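Local coordinates for Methylcobalamin\: coenzyme M methyltransferase (Methanosarcina mazei, PDB 4AY7), which probably transfers a methyl group from a methylated corrinoid to coenzyme M in methanogenesis, as a zinc-dependent enzyme with a TIM-barrel fold, at residues 171-174 / 175-179; 187-190 / 191-195. All blocks are in the same frame, centred on the assembly; numbering follows the deposited sequence.

How the contacts relate
Both contacts are local; contact 1 (171-179) spans the end of helix 167-176 and its junction with helix 178-202, contact 2 (187-195) two successive turns further along that second helix. Their centres are 21 Å apart and their nearest atoms about 8 Å apart, so they do not touch. Contact 1 is a surface feature, centred 27 Å from the middle of the chain, whereas contact 2, at 16 Å, is partly buried against other helices of the barrel. Neither reaches the zinc site of His-246, Cys-248 and Cys-325, or Gln-38 and Gln-103, which bind coenzyme M in another structure of this protein (none is bound here).

Contact 1 of 2, residues 171-174 / 175-179; sequences MKWS and IKKTD
The C-terminal turn of helix 167-176 meets the start of helix 178-202 here, with Lys-177 both the first residue to leave helical geometry and the N-cap position of the next helix. Lys-176 N donates to Lys-172 O at 3.0 Å, in the plane of that carbonyl, while Ile-175 N makes a weak bond to the same oxygen. One residue on, Lys-177 N reaches Trp-173 O at 2.9 Å, but arrives well bent from the carbonyl direction (C=O...N 117°) and tilted out of its plane, as the chain is already turning away. The same oxygen also receives a CA-H...O contact from Thr-178, whose CA lies 3.5 Å away.

Side chains fill in around this turn. Ser-174 OG sits between its own backbone N and carbonyl carbon (chi1 77°), and from there donates back to Met-171 O at a short 2.5 Å. Ile-175 CD1 approaches that carbonyl oxygen too, at 3.6 Å, while its CG1 passes beside the serine hydroxyl. The methyl CG2 of Thr-178 lies 3.3 Å from Ser-174 O and so covers a carbonyl near the helix end. At Trp-173 the CB, rather than the indole, makes the closest side-chain approach, 3.6 Å from Lys-177 O; Trp-173 also touches Leu-180, and Ser-174 touches Leu-181, both in helix 178-202.

Replacing Ser-174 with an alanine would probably leave Met-171 O without its hydroxyl donor and open a small gap beside Ile-175 CG1. The helix thus ends with the amides of Lys-176 and Lys-177 still bonded to the preceding turn, that of Ile-175 only weakly, and with a hydroxyl and aliphatic groups set close to its carbonyl oxygens as the chain changes direction.

Contact 2 of 2, residues 187-190 / 191-195; sequences IATE and ASIIY
Ile-187 to Ile-194 form successive turns of helix 178-202, an outer helix of the TIM barrel, and the backbone bonds run in regular i to i+4 order. Ala-191 N donates to Ile-187 O with a nearly straight N-H...O angle of 169°, and Ser-192 N, Ile-193 N and Ile-194 N follow to Ala-188 O, Thr-189 O and Glu-190 O, the last the longest at 3.2 Å.

A side-chain bond is added at Ser-192. With OG anti to its carbonyl carbon (chi1 -75°), the hydroxyl turns back along the helix and donates to Ala-188 O at 3.0 Å. It comes from above the carbonyl plane, 38° out of it, while Ser-192 N approaches from the opposite face; one oxygen is therefore gripped by two donors of a single residue. Thr-189 OG1 makes the corresponding bond one turn earlier, to Leu-185 O.

The apolar contacts pair residues four apart. The side chains of Ile-193 and Thr-189 meet at a slant, with CD1 of the isoleucine 4.0 Å from CG2 of the threonine. Glu-190 and Ile-194 instead run side by side: with CG anti to the backbone N, Glu-190 has that carbon 4.2 Å from Ile-194 CD1.

Aliphatic carbons also make van der Waals approaches to the carbonyl oxygens four residues back: Ile-193 CG1 lies 3.3 Å from Thr-189 O, and Ile-194 CG1 lies 3.3 Å from Glu-190 O.

Around these residues, helix 221-238 meets the Thr-189 and Ile-193 side through Arg-231, Lys-234 and Ser-238, while the small side chains of Ala-188 and Ser-192 touch Val-160 of helix 157-165. The hydroxyls of Thr-189 and Ser-192, both on buried residues, each have a carbonyl partner within their own helix.

Contact 1 of 2, residues 171-174 / 175-179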
loop_
_atom_site.group_PDB
_atom_site.type_symbol
_atom_site.label_atom_id
_atom_site.label_comp_id
_atom_site.label_asym_id
_atom_site.label_seq_id
_atom_site.Cartn_x
_atom_site.Cartn_y
_atom_site.Cartn_z
ATOM N N MET A 171 -10.835 -15.014 -12.425
ATOM C CA MET A 171 -11.977 -15.568 -11.718
ATOM C C MET A 171 -12.423 -16.899 -12.314
ATOM O O MET A 171 -12.645 -17.876 -11.586
ATOM C CB MET A 171 -13.125 -14.555 -11.679
ATOM C CG MET A 171 -12.882 -13.439 -10.660
ATOM S SD MET A 171 -14.215 -12.194 -10.505
ATOM C CE MET A 171 -15.707 -13.235 -10.520
ATOM N N LYS A 172 -12.496 -16.967 -13.636
ATOM C CA LYS A 172 -12.927 -18.185 -14.327
ATOM C C LYS A 172 -11.960 -19.329 -14.068
ATOM O O LYS A 172 -12.382 -20.437 -13.817
ATOM C CB LYS A 172 -13.068 -17.888 -15.835
ATOM C CG LYS A 172 -13.706 -18.957 -16.720
ATOM C CD LYS A 172 -13.900 -18.410 -18.173
ATOM C CE LYS A 172 -14.977 -19.121 -19.022
ATOM N NZ LYS A 172 -14.519 -20.016 -20.164
ATOM N N TRP A 173 -10.657 -19.064 -14.092
ATOM C CA TRP A 173 -9.675 -20.103 -13.816
ATOM C C TRP A 173 -9.658 -20.577 -12.379
ATOM O O TRP A 173 -9.277 -21.732 -12.100
ATOM C CB TRP A 173 -8.301 -19.634 -14.193
ATOM C CG TRP A 173 -8.203 -19.289 -15.660
ATOM C CD1 TRP A 173 -9.141 -19.485 -16.651
ATOM C CD2 TRP A 173 -7.080 -18.681 -16.316
ATOM N NE1 TRP A 173 -8.677 -18.995 -17.845
ATOM C CE2 TRP A 173 -7.443 -18.514 -17.697
ATOM C CE3 TRP A 173 -5.849 -18.263 -15.894
ATOM C CZ2 TRP A 173 -6.600 -17.954 -18.612
ATOM C CZ3 TRP A 173 -5.005 -17.678 -16.814
ATOM C CH2 TRP A 173 -5.357 -17.557 -18.149
ATOM N N SER A 174 -10.011 -19.681 -11.471
ATOM C CA SER A 174 -10.087 -20.030 -10.050
ATOM C C SER A 174 -11.040 -21.205 -9.777
ATOM O O SER A 174 -10.790 -22.005 -8.846
ATOM C CB SER A 174 -10.480 -18.826 -9.197
ATOM O OG SER A 174 -11.856 -18.520 -9.256
ATOM N N ILE A 175 -12.097 -21.315 -10.598
ATOM C CA ILE A 175 -13.045 -22.461 -10.554
ATOM C C ILE A 175 -12.677 -23.569 -11.541
ATOM O O ILE A 175 -12.733 -24.743 -11.195
ATOM C CB ILE A 175 -14.465 -22.024 -10.967
ATOM C CG1 ILE A 175 -14.993 -20.932 -10.059
ATOM C CG2 ILE A 175 -15.389 -23.246 -11.107
ATOM C CD1 ILE A 175 -15.606 -19.765 -10.811
ATOM N N LYS A 176 -12.315 -23.205 -12.767
ATOM C CA LYS A 176 -12.279 -24.175 -13.845
ATOM C C LYS A 176 -10.890 -24.623 -14.266
ATOM O O LYS A 176 -10.774 -25.698 -14.830
ATOM C CB LYS A 176 -13.055 -23.666 -15.072
ATOM C CG LYS A 176 -14.321 -24.450 -15.413
ATOM C CD LYS A 176 -15.490 -24.023 -14.532
ATOM C CE LYS A 176 -16.823 -24.659 -14.941
ATOM N NZ LYS A 176 -17.924 -23.688 -14.652
ATOM N N LYS A 177 -9.848 -23.828 -14.023
ATOM C CA LYS A 177 -8.498 -24.197 -14.416
ATOM C C LYS A 177 -7.527 -23.765 -13.344
ATOM O O LYS A 177 -6.737 -22.856 -13.562
ATOM C CB LYS A 177 -8.092 -23.492 -15.723
ATOM C CG LYS A 177 -8.883 -23.830 -17.003
ATOM C CD LYS A 177 -8.489 -25.088 -17.796
ATOM C CE LYS A 177 -7.001 -25.226 -18.182
ATOM N NZ LYS A 177 -6.678 -26.491 -18.918
ATOM N N THR A 178 -7.562 -24.425 -12.189
ATOM C CA THR A 178 -6.804 -23.956 -11.059
ATOM C C THR A 178 -5.303 -24.083 -11.311
ATOM O O THR A 178 -4.521 -23.341 -10.700
ATOM C CB THR A 178 -7.201 -24.709 -9.796
ATOM O OG1 THR A 178 -6.917 -26.114 -9.960
ATOM C CG2 THR A 178 -8.727 -24.465 -9.485
ATOM N N ASP A 179 -4.875 -24.965 -12.227
ATOM C CA ASP A 179 -3.459 -25.004 -12.590
ATOM C C ASP A 179 -3.007 -23.689 -13.174
ATOM O O ASP A 179 -1.864 -23.280 -12.975
ATOM C CB ASP A 179 -3.150 -26.060 -13.625
ATOM C CG ASP A 179 -2.625 -27.287 -13.041
ATOM O OD1 ASP A 179 -3.073 -27.634 -11.930
ATOM O OD2 ASP A 179 -1.785 -27.954 -13.682
#

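Contact 2 of 2, residues 187-190 / 191-195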
loop_
_atom_site.group_PDB
_atom_site.type_symbol
_atom_site.label_atom_id
_atom_site.label_comp_id
_atom_site.label_asym_id
_atom_site.label_seq_id
_atom_site.Cartn_x
_atom_site.Cartn_y
_atom_site.Cartn_z
ATOM N N ILE A 187 4.097 -16.818 -10.926
ATOM C CA ILE A 187 4.875 -15.830 -11.664
ATOM C C ILE A 187 4.703 -14.447 -11.021
ATOM O O ILE A 187 5.708 -13.730 -10.823
ATOM C CB ILE A 187 4.427 -15.728 -13.130
ATOM C CG1 ILE A 187 4.678 -17.073 -13.863
ATOM C CG2 ILE A 187 5.140 -14.596 -13.832
ATOM C CD1 ILE A 187 3.803 -17.305 -15.076
ATOM N N ALA A 188 3.437 -14.059 -10.716
ATOM C CA ALA A 188 3.160 -12.778 -10.047
ATOM C C ALA A 188 3.929 -12.668 -8.733
ATOM O O ALA A 188 4.487 -11.605 -8.488
ATOM C CB ALA A 188 1.642 -12.577 -9.779
ATOM N N THR A 189 4.035 -13.760 -7.927
ATOM C CA THR A 189 4.684 -13.662 -6.617
ATOM C C THR A 189 6.182 -13.474 -6.786
ATOM O O THR A 189 6.777 -12.639 -6.094
ATOM C CB THR A 189 4.321 -14.860 -5.724
ATOM O OG1 THR A 189 2.902 -14.872 -5.631
ATOM C CG2 THR A 189 4.935 -14.825 -4.305
ATOM N N GLU A 190 6.748 -14.177 -7.763
ATOM C CA GLU A 190 8.143 -14.092 -8.032
ATOM C C GLU A 190 8.508 -12.649 -8.433
ATOM O O GLU A 190 9.495 -12.100 -7.990
ATOM C CB GLU A 190 8.483 -15.078 -9.156
ATOM C CG GLU A 190 9.906 -15.072 -9.665
ATOM C CD GLU A 190 10.120 -16.122 -10.795
ATOM O OE1 GLU A 190 9.567 -17.270 -10.678
ATOM O OE2 GLU A 190 10.846 -15.805 -11.804
ATOM N N ALA A 191 7.754 -12.110 -9.369
ATOM C CA ALA A 191 8.006 -10.741 -9.869
ATOM C C ALA A 191 7.859 -9.775 -8.697
ATOM O O ALA A 191 8.622 -8.821 -8.559
ATOM C CB ALA A 191 7.022 -10.349 -11.024
ATOM N N SER A 192 6.853 -9.989 -7.878
ATOM C CA SER A 192 6.564 -9.081 -6.725
ATOM C C SER A 192 7.742 -9.019 -5.761
ATOM O O SER A 192 8.142 -7.952 -5.320
ATOM C CB SER A 192 5.261 -9.535 -6.010
ATOM O OG SER A 192 4.141 -9.152 -6.838
ATOM N N ILE A 193 8.332 -10.168 -5.481
ATOM C CA ILE A 193 9.412 -10.238 -4.498
ATOM C C ILE A 193 10.633 -9.517 -5.077
ATOM O O ILE A 193 11.323 -8.723 -4.376
ATOM C CB ILE A 193 9.738 -11.713 -4.208
ATOM C CG1 ILE A 193 8.609 -12.290 -3.415
ATOM C CG2 ILE A 193 11.101 -11.842 -3.577
ATOM C CD1 ILE A 193 8.661 -13.788 -3.343
ATOM N N ILE A 194 10.891 -9.763 -6.354
ATOM C CA ILE A 194 12.033 -9.121 -7.036
ATOM C C ILE A 194 11.929 -7.583 -6.944
ATOM O O ILE A 194 12.906 -6.895 -6.650
ATOM C CB ILE A 194 12.178 -9.556 -8.494
ATOM C CG1 ILE A 194 12.614 -11.046 -8.588
ATOM C CG2 ILE A 194 13.169 -8.624 -9.248
ATOM C CD1 ILE A 194 12.385 -11.752 -9.919
ATOM N N TYR A 195 10.775 -7.055 -7.282
ATOM C CA TYR A 195 10.563 -5.573 -7.279
ATOM C C TYR A 195 10.616 -5.026 -5.866
ATOM O O TYR A 195 11.294 -4.032 -5.587
ATOM C CB TYR A 195 9.214 -5.272 -7.894
ATOM C CG TYR A 195 8.802 -3.796 -7.905
ATOM C CD1 TYR A 195 9.726 -2.783 -8.128
ATOM C CD2 TYR A 195 7.485 -3.436 -7.705
ATOM C CE1 TYR A 195 9.353 -1.438 -8.148
ATOM C CE2 TYR A 195 7.058 -2.090 -7.786
ATOM C CZ TYR A 195 8.016 -1.093 -7.987
ATOM O OH TYR A 195 7.662 0.224 -8.002
#